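Local coordinates for protein glutaryl-CoA dehydrogenase (Mycobacterium smegmatis, PDB 3SF6) that belongs to the acyl-CoA dehydrogenase family of flavoproteins and binds dihydroflavine-adenine dinucleotide between the subunits of a four-chain assembly, at residues Ser113-Ser117 with Leu118-Ala122; Leu74-Leu77 with Gly78-Leu81; Arg292-Gly295 with Gly296-Leu299; Leu281-Ala284 with Cys285-Gln289; Pro51-Ala54 with Ser55-Glu58. One frame throughout, in Å; residues are numbered along the deposited sequence.

Contact 1. Residues Ser113-Ser117 with Leu118-Ala122; sequences SVQGS and LAMYA
The Tyr121 ring lies oblique to the carbonyl oxygen of Ser117. The nearer touch is at the root of the ring, where Tyr121 CB lies 3.2 Å from Ser117 O. With CG anti to the backbone N (chi1 -179°), the phenol is carried away from Ser113-Ser117, the side chain packing on Cys257 and Glu260 of helix 252-286 while OH is hydrogen-bonded to Arg256. The other flat group, the Gln115 amide, has both ends engaged: OE1 accepts from Gly146 N, and NE2 donates to the carbonyls of Met139 and Arg144. Gln115 CG, nearer the backbone, rests 4.1 Å from Met120 SD, the two chains crossing at a slant. On another flank of the helix Val114 CG2 meets Leu118 CD1 at 4.0 Å.

The backbone shows what kind of turn this is. Ala119 N donates to Val114 O at 2.8 Å and 173°, almost straight, and Met120 N donates to Gln115 O at 2.9 Å. Tyr121 N reaches Gly116 O at 2.9 Å, though at a more bent 136°. Every one of these bonds spans five residues rather than four, and Leu118 N to Ser113 O adds a weak one of the same span. In one of its two conformers Ser117 OG donates to Ser113 O at 2.7 Å, a bond that the alternative position makes doubtful. Bonds of this span define a pi-type widening of helix 106-126, here buried in the N-terminal domain, where Val114 belongs to the dihydroflavine-adenine dinucleotide pocket.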
# COMPACT_ATOMS: atom_id res chain seq x y z
N SER A 113 -23.04 21.09 -5.70
CA SER A 113 -21.75 21.80 -5.55
C SER A 113 -21.55 22.89 -6.60
O SER A 113 -21.14 24.00 -6.28
CB SER A 113 -20.56 20.83 -5.70
OG SER A 113 -20.49 19.95 -4.61
N VAL A 114 -21.85 22.57 -7.87
CA VAL A 114 -21.69 23.54 -8.94
C VAL A 114 -22.68 24.67 -8.76
O VAL A 114 -22.33 25.84 -8.91
CB VAL A 114 -21.91 22.83 -10.29
CG1 VAL A 114 -22.29 23.85 -11.40
CG2 VAL A 114 -20.68 21.92 -10.58
N GLN A 115 -23.93 24.34 -8.46
CA GLN A 115 -24.96 25.38 -8.26
C GLN A 115 -24.58 26.36 -7.15
O GLN A 115 -24.60 27.58 -7.38
CB GLN A 115 -26.31 24.74 -7.98
CG GLN A 115 -27.47 25.73 -7.88
CD GLN A 115 -27.99 26.23 -9.21
OE1 GLN A 115 -27.40 25.99 -10.27
NE2 GLN A 115 -29.14 26.94 -9.17
N GLY A 116 -24.22 25.85 -5.98
CA GLY A 116 -24.05 26.70 -4.82
C GLY A 116 -22.63 27.19 -4.64
O GLY A 116 -22.37 28.38 -4.61
N SER A 117 -21.70 26.27 -4.50
CA SER A 117 -20.33 26.63 -4.12
C SER A 117 -19.45 27.14 -5.27
O SER A 117 -18.37 27.66 -5.00
CB SER A 117 -19.62 25.46 -3.41
OG SER A 117 -19.50 24.31 -4.22
N LEU A 118 -19.90 26.99 -6.52
CA LEU A 118 -19.19 27.48 -7.68
C LEU A 118 -19.94 28.65 -8.33
O LEU A 118 -19.46 29.79 -8.25
CB LEU A 118 -18.89 26.39 -8.72
CG LEU A 118 -17.89 25.33 -8.25
CD1 LEU A 118 -17.68 24.22 -9.35
CD2 LEU A 118 -16.57 25.93 -7.78
N ALA A 119 -21.07 28.37 -8.96
CA ALA A 119 -21.78 29.41 -9.75
C ALA A 119 -22.40 30.49 -8.86
O ALA A 119 -22.04 31.68 -8.97
CB ALA A 119 -22.83 28.79 -10.69
N MET A 120 -23.23 30.10 -7.88
CA MET A 120 -23.78 31.12 -6.96
C MET A 120 -22.69 31.83 -6.15
O MET A 120 -22.71 33.06 -5.97
CB MET A 120 -24.84 30.51 -6.04
CG MET A 120 -26.13 30.15 -6.73
SD MET A 120 -27.24 29.15 -5.67
CE MET A 120 -27.91 30.46 -4.65
N TYR A 121 -21.76 31.06 -5.62
CA TYR A 121 -20.66 31.63 -4.83
C TYR A 121 -19.92 32.71 -5.63
O TYR A 121 -19.62 33.78 -5.11
CB TYR A 121 -19.69 30.56 -4.38
CG TYR A 121 -18.57 31.15 -3.53
CD1 TYR A 121 -18.69 31.30 -2.16
CD2 TYR A 121 -17.39 31.53 -4.12
CE1 TYR A 121 -17.64 31.84 -1.39
CE2 TYR A 121 -16.35 32.08 -3.37
CZ TYR A 121 -16.49 32.23 -2.03
OH TYR A 121 -15.42 32.76 -1.34
N ALA A 122 -19.60 32.41 -6.90
CA ALA A 122 -18.88 33.37 -7.72
C ALA A 122 -19.63 34.71 -7.81
O ALA A 122 -19.04 35.78 -7.69
CB ALA A 122 -18.60 32.81 -9.14

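Contact 2. Residues Leu74-Leu77 with Gly78-Leu81; sequences LGLL and GMHL
Met79 is brought back over Leu76 by two torsions: CG lies anti to its own carbonyl carbon (chi1 -72°), and the thioether then folds at chi3 (-83°), which returns the terminal methyl toward the preceding residues. Met79 CG comes to 3.5 Å from Gly75 O, and Met79 CE ends 3.4 Å from Leu76 O. Leu76 and Met79 run side by side, pointing the same way, with Leu76 CD2 at 3.9 Å from Met79 SD as their apolar touch.

A water spans the bend of this continuous backbone. It donates to Leu76 O at 3.2 Å and accepts from Met79 N at 3.0 Å, so a single molecule bridges the two residues. Glycines shape the path on both sides of this bridge. Gly75 has a positive phi and closes the end of helix 64-73 in a Schellman motif, with two bonds back into the last turn. Gly78, also at positive phi (78°), redirects the chain and opens a type I beta turn, in which Leu81 N donates to Gly78 O at 2.9 Å.

The loop thus leaves one helix and settles among three others. Leu76 packs on Val41 and Val44 of helix 32-49. Met79 lies against Tyr94, Ala97 and Leu101 of helix 91-104, and its backbone is hydrogen-bonded to that of Met89. Leu77 turns instead to Val112 and Gln115, while Leu81 reaches Met120 and Tyr121, both pairs belonging to helix 106-126.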
# COMPACT_ATOMS: atom_id res chain seq x y z
N LEU A 74 -36.49 22.77 -1.38
CA LEU A 74 -36.15 22.13 -0.10
C LEU A 74 -35.04 22.85 0.67
O LEU A 74 -34.69 22.44 1.80
CB LEU A 74 -35.78 20.64 -0.32
CG LEU A 74 -37.01 19.72 -0.58
CD1 LEU A 74 -36.61 18.40 -1.18
CD2 LEU A 74 -37.83 19.51 0.70
N GLY A 75 -34.46 23.88 0.07
CA GLY A 75 -33.44 24.70 0.77
C GLY A 75 -32.01 24.20 0.60
O GLY A 75 -31.07 24.67 1.29
N LEU A 76 -31.82 23.33 -0.38
CA LEU A 76 -30.55 22.61 -0.55
C LEU A 76 -29.59 23.20 -1.59
O LEU A 76 -28.54 22.61 -1.84
CB LEU A 76 -30.82 21.13 -0.82
CG LEU A 76 -31.68 20.42 0.23
CD1 LEU A 76 -31.89 18.95 -0.19
CD2 LEU A 76 -31.12 20.54 1.66
N LEU A 77 -29.94 24.33 -2.18
CA LEU A 77 -29.08 25.02 -3.16
C LEU A 77 -28.58 26.31 -2.55
O LEU A 77 -29.35 27.17 -2.15
CB LEU A 77 -29.83 25.29 -4.47
CG LEU A 77 -30.34 24.02 -5.17
CD1 LEU A 77 -31.05 24.41 -6.46
CD2 LEU A 77 -29.21 22.99 -5.46
N GLY A 78 -27.27 26.45 -2.51
CA GLY A 78 -26.67 27.62 -1.88
C GLY A 78 -26.66 27.52 -0.37
O GLY A 78 -26.66 28.53 0.32
N MET A 79 -26.60 26.29 0.15
CA MET A 79 -26.74 26.07 1.59
C MET A 79 -25.82 26.89 2.48
O MET A 79 -26.23 27.31 3.58
CB MET A 79 -26.55 24.59 1.93
CG MET A 79 -27.69 23.71 1.49
SD MET A 79 -27.47 21.97 1.91
CE MET A 79 -26.42 21.38 0.57
N HIS A 80 -24.56 27.08 2.04
CA HIS A 80 -23.58 27.73 2.86
C HIS A 80 -23.51 29.23 2.59
O HIS A 80 -22.74 29.94 3.24
CB HIS A 80 -22.18 27.11 2.67
CG HIS A 80 -21.19 27.60 3.67
ND1 HIS A 80 -20.07 28.32 3.30
CD2 HIS A 80 -21.18 27.55 5.02
CE1 HIS A 80 -19.40 28.68 4.39
NE2 HIS A 80 -20.05 28.22 5.45
N LEU A 81 -24.36 29.74 1.69
CA LEU A 81 -24.37 31.17 1.36
C LEU A 81 -25.41 31.86 2.20
O LEU A 81 -26.38 31.22 2.63
CB LEU A 81 -24.71 31.39 -0.12
CG LEU A 81 -23.73 30.77 -1.11
CD1 LEU A 81 -24.21 30.93 -2.58
CD2 LEU A 81 -22.32 31.35 -0.96
O HOH W 1 -25.70 24.13 -1.74

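Contact 3. Residues Arg292-Gly295 with Gly296-Leu299. With FDA (dihydroflavine-adenine dinucleotide), chain B.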
# COMPACT_ATOMS: atom_id res chain seq x y z
N ARG A 292 -20.11 -20.23 8.03
CA ARG A 292 -20.19 -19.10 8.93
C ARG A 292 -20.43 -17.81 8.20
O ARG A 292 -20.20 -17.77 7.00
CB ARG A 292 -18.98 -18.97 9.78
CG ARG A 292 -17.82 -18.50 9.13
CD ARG A 292 -16.69 -18.43 10.12
NE ARG A 292 -16.12 -19.74 10.37
CZ ARG A 292 -14.86 -19.96 10.76
NH1 ARG A 292 -14.01 -18.94 10.93
NH2 ARG A 292 -14.44 -21.21 10.94
N PRO A 293 -20.89 -16.78 8.90
CA PRO A 293 -20.99 -15.48 8.22
C PRO A 293 -19.63 -15.08 7.74
O PRO A 293 -18.65 -15.31 8.46
CB PRO A 293 -21.46 -14.52 9.29
CG PRO A 293 -21.94 -15.36 10.41
CD PRO A 293 -21.28 -16.69 10.32
N ILE A 294 -19.53 -14.52 6.54
CA ILE A 294 -18.20 -14.19 6.03
C ILE A 294 -17.50 -13.15 6.90
O ILE A 294 -16.27 -13.07 6.92
CB ILE A 294 -18.19 -13.76 4.55
CG1 ILE A 294 -19.03 -12.52 4.34
CG2 ILE A 294 -18.66 -14.93 3.70
CD1 ILE A 294 -18.95 -11.92 2.89
N GLY A 295 -18.28 -12.37 7.64
CA GLY A 295 -17.71 -11.48 8.65
C GLY A 295 -16.98 -12.19 9.80
O GLY A 295 -16.24 -11.54 10.55
N GLY A 296 -17.12 -13.51 9.91
CA GLY A 296 -16.42 -14.31 10.90
C GLY A 296 -15.06 -14.81 10.46
O GLY A 296 -14.44 -15.62 11.20
N PHE A 297 -14.63 -14.42 9.26
CA PHE A 297 -13.28 -14.79 8.77
C PHE A 297 -12.31 -13.62 9.00
O PHE A 297 -12.66 -12.44 8.78
CB PHE A 297 -13.28 -15.23 7.30
CG PHE A 297 -14.08 -16.47 7.06
CD1 PHE A 297 -13.69 -17.67 7.63
CD2 PHE A 297 -15.24 -16.41 6.34
CE1 PHE A 297 -14.45 -18.82 7.42
CE2 PHE A 297 -16.00 -17.56 6.18
CZ PHE A 297 -15.60 -18.74 6.70
N GLN A 298 -11.08 -13.93 9.37
CA GLN A 298 -10.10 -12.87 9.65
C GLN A 298 -9.88 -11.92 8.48
O GLN A 298 -9.79 -10.70 8.67
CB GLN A 298 -8.74 -13.42 10.08
CG GLN A 298 -8.77 -14.41 11.22
CD GLN A 298 -7.40 -14.66 11.82
OE1 GLN A 298 -6.37 -14.60 11.12
NE2 GLN A 298 -7.37 -14.93 13.14
N LEU A 299 -9.82 -12.45 7.26
CA LEU A 299 -9.53 -11.57 6.14
C LEU A 299 -10.68 -10.57 5.92
O LEU A 299 -10.44 -9.43 5.49
CB LEU A 299 -9.26 -12.35 4.86
CG LEU A 299 -7.99 -13.20 4.94
CD1 LEU A 299 -7.87 -14.14 3.75
CD2 LEU A 299 -6.70 -12.32 5.07
PA FDA B . -18.65 -15.73 -1.72
O1A FDA B . -18.02 -17.06 -1.74
O2A FDA B . -19.96 -15.52 -1.09
O5B FDA B . -17.54 -14.81 -1.00
C5B FDA B . -17.88 -13.47 -0.59
C4B FDA B . -16.64 -12.78 -0.03
O4B FDA B . -16.26 -13.51 1.16
C3B FDA B . -15.44 -12.82 -0.95
O3B FDA B . -14.64 -11.63 -0.75
C2B FDA B . -14.69 -14.05 -0.45
O2B FDA B . -13.31 -14.04 -0.86
C1B FDA B . -14.92 -14.00 1.06
N9A FDA B . -14.81 -15.34 1.67
C8A FDA B . -15.60 -16.43 1.39
N7A FDA B . -15.17 -17.48 2.10
C5A FDA B . -14.09 -17.06 2.83
C6A FDA B . -13.21 -17.67 3.73
N6A FDA B . -13.33 -18.97 4.07
N1A FDA B . -12.24 -16.90 4.28
C2A FDA B . -12.08 -15.62 3.94
N3A FDA B . -12.88 -15.01 3.09
C4A FDA B . -13.88 -15.71 2.52
N1 FDA B . -19.22 -19.45 -11.76
C2 FDA B . -19.45 -20.55 -12.52
O2 FDA B . -19.70 -21.64 -11.95
N3 FDA B . -19.39 -20.47 -13.86
C4 FDA B . -19.15 -19.33 -14.53
O4 FDA B . -19.16 -19.27 -15.78
C4X FDA B . -18.88 -18.17 -13.76
N5 FDA B . -18.69 -16.98 -14.35
C5X FDA B . -18.80 -15.81 -13.61
C6 FDA B . -18.93 -14.58 -14.23
C7 FDA B . -19.00 -13.40 -13.51
C7M FDA B . -19.24 -12.07 -14.24
C8 FDA B . -18.91 -13.46 -12.13
C8M FDA B . -18.98 -12.15 -11.35
C9 FDA B . -18.78 -14.68 -11.49
C9A FDA B . -18.72 -15.87 -12.23
N10 FDA B . -18.67 -17.12 -11.59
C10 FDA B . -18.95 -18.27 -12.37
C1' FDA B . -18.95 -17.22 -10.16
C2' FDA B . -17.64 -17.01 -9.39
O2' FDA B . -16.81 -18.20 -9.45
C3' FDA B . -17.98 -16.70 -7.94
O3' FDA B . -18.47 -15.36 -7.90
C4' FDA B . -16.77 -16.80 -7.00
O4' FDA B . -16.39 -18.17 -6.80
C5' FDA B . -17.02 -16.14 -5.65
O5' FDA B . -18.20 -16.71 -5.06
P FDA B . -19.31 -15.72 -4.49
O1P FDA B . -19.51 -14.62 -5.45
O2P FDA B . -20.48 -16.54 -4.09
O3P FDA B . -18.65 -15.06 -3.19
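Phe297, at the N-cap position of helix 298-327, is sandwiched between Arg292 and the adenine of dihydroflavine-adenine dinucleotide in a turn that follows the small hairpin of strands 288-289 and 292-293. On one face, Arg292 CD makes a CH-pi contact, 3.8 Å from the ring centroid, and Arg292 CG comes to 3.3 Å from Phe297 CZ. The guanidinium lies over the rim of the ring at CE1, its plane 18° from that of the ring. Over the opposite face lies the adenine, N6A above the ring centre and N1A 3.4 Å from Phe297 CG. Ile294 borders the ribose, CD1 being 3.6 Å from O4B of the dinucleotide.

The next shell holds these groups in place. Gly296 N donates to Pro293 O at 2.8 Å, and Phe297 N to Ile294 O at 3.2 Å; both donors sit above the carbonyl plane, not on a lone pair. Arg292 NH2 is hydrogen-bonded to the carbonyl of Arg403 of the fourth subunit, and Phe402 of that subunit packs on Phe297, so the adenine site lies at a subunit interface. A further guanidinium bond is weak: Arg292 NH1 donates to Gly296 O near the guanidinium plane, at 3.4 Å and 155°.

Contact 4. Residues Leu281-Ala284 with Cys285-Gln289. With FDA (dihydroflavine-adenine dinucleotide), chain B.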
# COMPACT_ATOMS: atom_id res chain seq x y z
N LEU A 281 -20.64 -4.10 5.61
CA LEU A 281 -20.88 -4.56 6.98
C LEU A 281 -22.14 -5.42 7.07
O LEU A 281 -22.14 -6.52 7.65
CB LEU A 281 -20.97 -3.41 7.98
CG LEU A 281 -19.64 -2.74 8.34
CD1 LEU A 281 -19.87 -1.36 8.96
CD2 LEU A 281 -18.84 -3.67 9.27
N ALA A 282 -23.22 -4.95 6.44
CA ALA A 282 -24.47 -5.70 6.44
C ALA A 282 -24.32 -7.03 5.73
O ALA A 282 -24.79 -8.07 6.21
CB ALA A 282 -25.59 -4.85 5.80
N TYR A 283 -23.63 -7.01 4.59
CA TYR A 283 -23.43 -8.21 3.80
C TYR A 283 -22.55 -9.20 4.56
O TYR A 283 -22.79 -10.42 4.55
CB TYR A 283 -22.75 -7.88 2.47
CG TYR A 283 -22.89 -9.01 1.45
CD1 TYR A 283 -24.10 -9.25 0.82
CD2 TYR A 283 -21.81 -9.83 1.11
CE1 TYR A 283 -24.24 -10.28 -0.11
CE2 TYR A 283 -21.93 -10.82 0.19
CZ TYR A 283 -23.14 -11.06 -0.42
OH TYR A 283 -23.27 -12.10 -1.35
N ALA A 284 -21.54 -8.70 5.25
CA ALA A 284 -20.61 -9.59 5.98
C ALA A 284 -21.32 -10.32 7.12
O ALA A 284 -20.92 -11.40 7.52
CB ALA A 284 -19.40 -8.80 6.56
N CYS A 285 -22.39 -9.72 7.64
CA CYS A 285 -23.17 -10.35 8.69
C CYS A 285 -24.24 -11.32 8.11
O CYS A 285 -24.56 -12.34 8.75
CB CYS A 285 -23.75 -9.26 9.58
SG CYS A 285 -22.40 -8.38 10.50
N SER A 286 -24.74 -11.06 6.91
CA SER A 286 -25.82 -11.85 6.32
C SER A 286 -25.32 -13.01 5.46
O SER A 286 -25.89 -14.12 5.51
CB SER A 286 -26.80 -10.99 5.50
OG SER A 286 -26.17 -10.30 4.38
N ARG A 287 -24.29 -12.77 4.66
CA ARG A 287 -23.77 -13.79 3.77
C ARG A 287 -22.92 -14.81 4.52
O ARG A 287 -22.00 -14.44 5.26
CB ARG A 287 -22.90 -13.15 2.68
CG ARG A 287 -22.21 -14.10 1.72
CD ARG A 287 -23.24 -14.83 0.87
NE ARG A 287 -22.61 -15.51 -0.26
CZ ARG A 287 -23.32 -16.05 -1.26
NH1 ARG A 287 -24.65 -15.94 -1.23
NH2 ARG A 287 -22.71 -16.63 -2.27
N GLU A 288 -23.26 -16.08 4.32
CA GLU A 288 -22.51 -17.20 4.89
C GLU A 288 -21.73 -17.91 3.82
O GLU A 288 -22.17 -18.04 2.66
CB GLU A 288 -23.42 -18.22 5.58
CG GLU A 288 -24.29 -17.60 6.65
CD GLU A 288 -24.67 -18.58 7.73
OE1 GLU A 288 -23.75 -19.20 8.30
OE2 GLU A 288 -25.89 -18.73 8.00
N GLN A 289 -20.56 -18.38 4.19
CA GLN A 289 -19.80 -19.24 3.31
C GLN A 289 -18.89 -20.11 4.20
O GLN A 289 -18.44 -19.65 5.23
CB GLN A 289 -19.01 -18.45 2.25
CG GLN A 289 -18.62 -19.23 0.98
CD GLN A 289 -19.76 -19.59 0.01
OE1 GLN A 289 -19.53 -20.31 -0.97
NE2 GLN A 289 -20.99 -19.11 0.28
PA FDA B . -18.65 -15.73 -1.72
O1A FDA B . -18.02 -17.06 -1.74
O2A FDA B . -19.96 -15.52 -1.09
O5B FDA B . -17.54 -14.81 -1.00
C5B FDA B . -17.88 -13.47 -0.59
C4B FDA B . -16.64 -12.78 -0.03
O4B FDA B . -16.26 -13.51 1.16
C3B FDA B . -15.44 -12.82 -0.95
O3B FDA B . -14.64 -11.63 -0.75
C2B FDA B . -14.69 -14.05 -0.45
O2B FDA B . -13.31 -14.04 -0.86
C1B FDA B . -14.92 -14.00 1.06
N9A FDA B . -14.81 -15.34 1.67
C8A FDA B . -15.60 -16.43 1.39
N7A FDA B . -15.17 -17.48 2.10
C5A FDA B . -14.09 -17.06 2.83
C6A FDA B . -13.21 -17.67 3.73
N6A FDA B . -13.33 -18.97 4.07
N1A FDA B . -12.24 -16.90 4.28
C2A FDA B . -12.08 -15.62 3.94
N3A FDA B . -12.88 -15.01 3.09
C4A FDA B . -13.88 -15.71 2.52
N1 FDA B . -19.22 -19.45 -11.76
C2 FDA B . -19.45 -20.55 -12.52
O2 FDA B . -19.70 -21.64 -11.95
N3 FDA B . -19.39 -20.47 -13.86
C4 FDA B . -19.15 -19.33 -14.53
O4 FDA B . -19.16 -19.27 -15.78
C4X FDA B . -18.88 -18.17 -13.76
N5 FDA B . -18.69 -16.98 -14.35
C5X FDA B . -18.80 -15.81 -13.61
C6 FDA B . -18.93 -14.58 -14.23
C7 FDA B . -19.00 -13.40 -13.51
C7M FDA B . -19.24 -12.07 -14.24
C8 FDA B . -18.91 -13.46 -12.13
C8M FDA B . -18.98 -12.15 -11.35
C9 FDA B . -18.78 -14.68 -11.49
C9A FDA B . -18.72 -15.87 -12.23
N10 FDA B . -18.67 -17.12 -11.59
C10 FDA B . -18.95 -18.27 -12.37
C1' FDA B . -18.95 -17.22 -10.16
C2' FDA B . -17.64 -17.01 -9.39
O2' FDA B . -16.81 -18.20 -9.45
C3' FDA B . -17.98 -16.70 -7.94
O3' FDA B . -18.47 -15.36 -7.90
C4' FDA B . -16.77 -16.80 -7.00
O4' FDA B . -16.39 -18.17 -6.80
C5' FDA B . -17.02 -16.14 -5.65
O5' FDA B . -18.20 -16.71 -5.06
P FDA B . -19.31 -15.72 -4.49
O1P FDA B . -19.51 -14.62 -5.45
O2P FDA B . -20.48 -16.54 -4.09
O3P FDA B . -18.65 -15.06 -3.19
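Tyr283 and Arg287 lie alongside one another and point the same way, with the phenol and guanidinium planes 23° apart. The methylene part of the arginine covers one ring face: Arg287 CB sits 3.8 Å from the Tyr283 centroid in a CH-pi contact, displaced toward the rim. Farther out, Arg287 CD is 3.5 Å from Tyr283 OH, which lies over a face of the guanidinium. Arg287 starts with CG anti to the backbone N and bends at chi2 (67°), a shape that sends its head past the hydroxyl to the diphosphate.

There Arg287 NE donates to O2A of dihydroflavine-adenine dinucleotide at 2.8 Å and 154°, with the oxygen in the guanidinium plane. Arg287 NH2 adds weak bonds to the same O2A and, at 2.9 Å, to O2P, so both phosphates are bonded, the second only weakly. NH1 is bonded to the carbonyl of Pro153 of the fourth subunit.

Arg287 N donates to Tyr283 O at 2.8 Å, in the carbonyl plane, closing the last turn of helix 252-286. Beyond it Gln289 is tied to Gly156, Asp154 and Asp158 of the fourth subunit. A helix end thus delivers an arginine to a diphosphate site shared between subunits.

Contact 5. Residues Pro51-Ala54 with Ser55-Glu58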
# COMPACT_ATOMS: atom_id res chain seq x y z
N PRO A 51 -34.64 5.99 -4.59
CA PRO A 51 -35.49 5.10 -5.38
C PRO A 51 -35.25 5.14 -6.89
O PRO A 51 -35.62 4.19 -7.58
CB PRO A 51 -36.91 5.62 -5.08
CG PRO A 51 -36.81 6.26 -3.79
CD PRO A 51 -35.45 6.90 -3.76
N HIS A 52 -34.66 6.23 -7.39
CA HIS A 52 -34.50 6.45 -8.82
C HIS A 52 -33.04 6.32 -9.31
O HIS A 52 -32.78 6.21 -10.51
CB HIS A 52 -34.92 7.89 -9.16
CG HIS A 52 -36.33 8.22 -8.81
ND1 HIS A 52 -37.41 7.64 -9.44
CD2 HIS A 52 -36.84 9.10 -7.91
CE1 HIS A 52 -38.52 8.13 -8.93
NE2 HIS A 52 -38.21 9.02 -8.00
N ILE A 53 -32.07 6.36 -8.39
CA ILE A 53 -30.70 6.62 -8.81
C ILE A 53 -30.11 5.51 -9.67
O ILE A 53 -29.34 5.80 -10.57
CB ILE A 53 -29.78 6.94 -7.58
CG1 ILE A 53 -28.41 7.45 -8.01
CG2 ILE A 53 -29.71 5.73 -6.65
CD1 ILE A 53 -28.45 8.76 -8.84
N ALA A 54 -30.44 4.25 -9.38
CA ALA A 54 -29.89 3.15 -10.19
C ALA A 54 -30.30 3.36 -11.65
O ALA A 54 -29.46 3.21 -12.56
CB ALA A 54 -30.35 1.77 -9.64
N SER A 55 -31.57 3.70 -11.87
CA SER A 55 -32.09 3.93 -13.23
C SER A 55 -31.48 5.15 -13.89
O SER A 55 -31.10 5.10 -15.06
CB SER A 55 -33.61 4.08 -13.22
OG SER A 55 -34.21 2.84 -12.95
N TRP A 56 -31.38 6.27 -13.15
CA TRP A 56 -30.76 7.47 -13.72
C TRP A 56 -29.33 7.17 -14.13
O TRP A 56 -28.88 7.58 -15.20
CB TRP A 56 -30.79 8.64 -12.70
CG TRP A 56 -32.15 9.19 -12.35
CD1 TRP A 56 -33.30 9.06 -13.06
CD2 TRP A 56 -32.48 10.00 -11.20
NE1 TRP A 56 -34.33 9.74 -12.42
CE2 TRP A 56 -33.85 10.31 -11.28
CE3 TRP A 56 -31.74 10.47 -10.11
CZ2 TRP A 56 -34.50 11.08 -10.32
CZ3 TRP A 56 -32.40 11.24 -9.16
CH2 TRP A 56 -33.75 11.53 -9.27
N TYR A 57 -28.59 6.47 -13.27
CA TYR A 57 -27.19 6.19 -13.54
C TYR A 57 -27.07 5.28 -14.79
O TYR A 57 -26.30 5.54 -15.72
CB TYR A 57 -26.52 5.51 -12.34
CG TYR A 57 -25.03 5.39 -12.54
CD1 TYR A 57 -24.49 4.30 -13.22
CD2 TYR A 57 -24.16 6.40 -12.12
CE1 TYR A 57 -23.12 4.22 -13.47
CE2 TYR A 57 -22.81 6.34 -12.37
CZ TYR A 57 -22.28 5.25 -13.02
OH TYR A 57 -20.96 5.15 -13.32
N GLU A 58 -27.85 4.22 -14.82
CA GLU A 58 -27.79 3.30 -15.97
C GLU A 58 -28.11 4.02 -17.27
O GLU A 58 -27.42 3.81 -18.28
CB GLU A 58 -28.75 2.11 -15.79
CG GLU A 58 -28.35 1.16 -14.65
CD GLU A 58 -29.45 0.21 -14.21
OE1 GLU A 58 -30.56 0.19 -14.80
OE2 GLU A 58 -29.20 -0.52 -13.23
O HOH W 2 -33.66 3.04 -9.87
O HOH W 3 -36.36 3.66 -10.84
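His52 and Trp56 form the close-packed side of this turn at residues 52-56. The methylene of His52 sits over one indole face, His52 CB being 3.4 Å from Trp56 CE2 and 3.6 Å from the centroid of the six-membered ring, a CH-pi contact. The imidazole itself contributes little overlap: its plane is within 17° of the indole, yet the ring centroids are 5.2 Å apart, the rings having slid past each other. The indole edge is met by Ile53, whose CD1 lies 3.9 Å from Trp56 CE3; CG1 runs anti to the backbone N (chi1 -170°) and the chain then bends at chi2, bringing CD1 to the edge. Behind them Ile53 and Trp56 both reach Ile108 of helix 106-126, and Trp56 also packs on Leu62 and Pro63.

The solvent side, at Pro51, Ser55 and Glu58, is hydrated and exposed. One water accepts from Ser55 N at 3.0 Å and donates to Pro51 O at 3.2 Å, bridging the two residues. The Ser55 and Glu58 side chains are each modelled in two conformers, consistent with mobility, so details of their polar ends are doubtful. Tyr57 instead turns inward to Arg370, Asn373 and Asn374 of helix 368-380, and also packs on Met222 of the fourth subunit.

The backbone joins the two sides with regular bonds, Trp56 N to His52 O at 3.0 Å and 168° being nearly straight. The chemistry therefore implies a turn fixed by its main chain and by aliphatic cover of one aromatic face, with a water accepting from the Ser55 amide.

Overall arrangement
The five local contacts fall into two touching pairs and one outlier. Contacts 1 and 2 meet inside the N-terminal domain, Leu81 CD1 lying 3.5 Å from Met120 CB. Contacts 3 and 4, with centres 8 Å apart, are joined through the hairpin of strands 288-289 and 292-293: Ile294 N lies 2.8 Å from Arg287 O. That second pair shares one dihydroflavine-adenine dinucleotide, contact 3 at the adenine and ribose, contact 4 at the diphosphate. Contact 1 borders a different copy through Val114, and its centre is about 45 Å from that of contact 3. Contact 5 touches none of the others; contact 2 is the nearest, centres about 24 Å and nearest atoms about 11 Å apart.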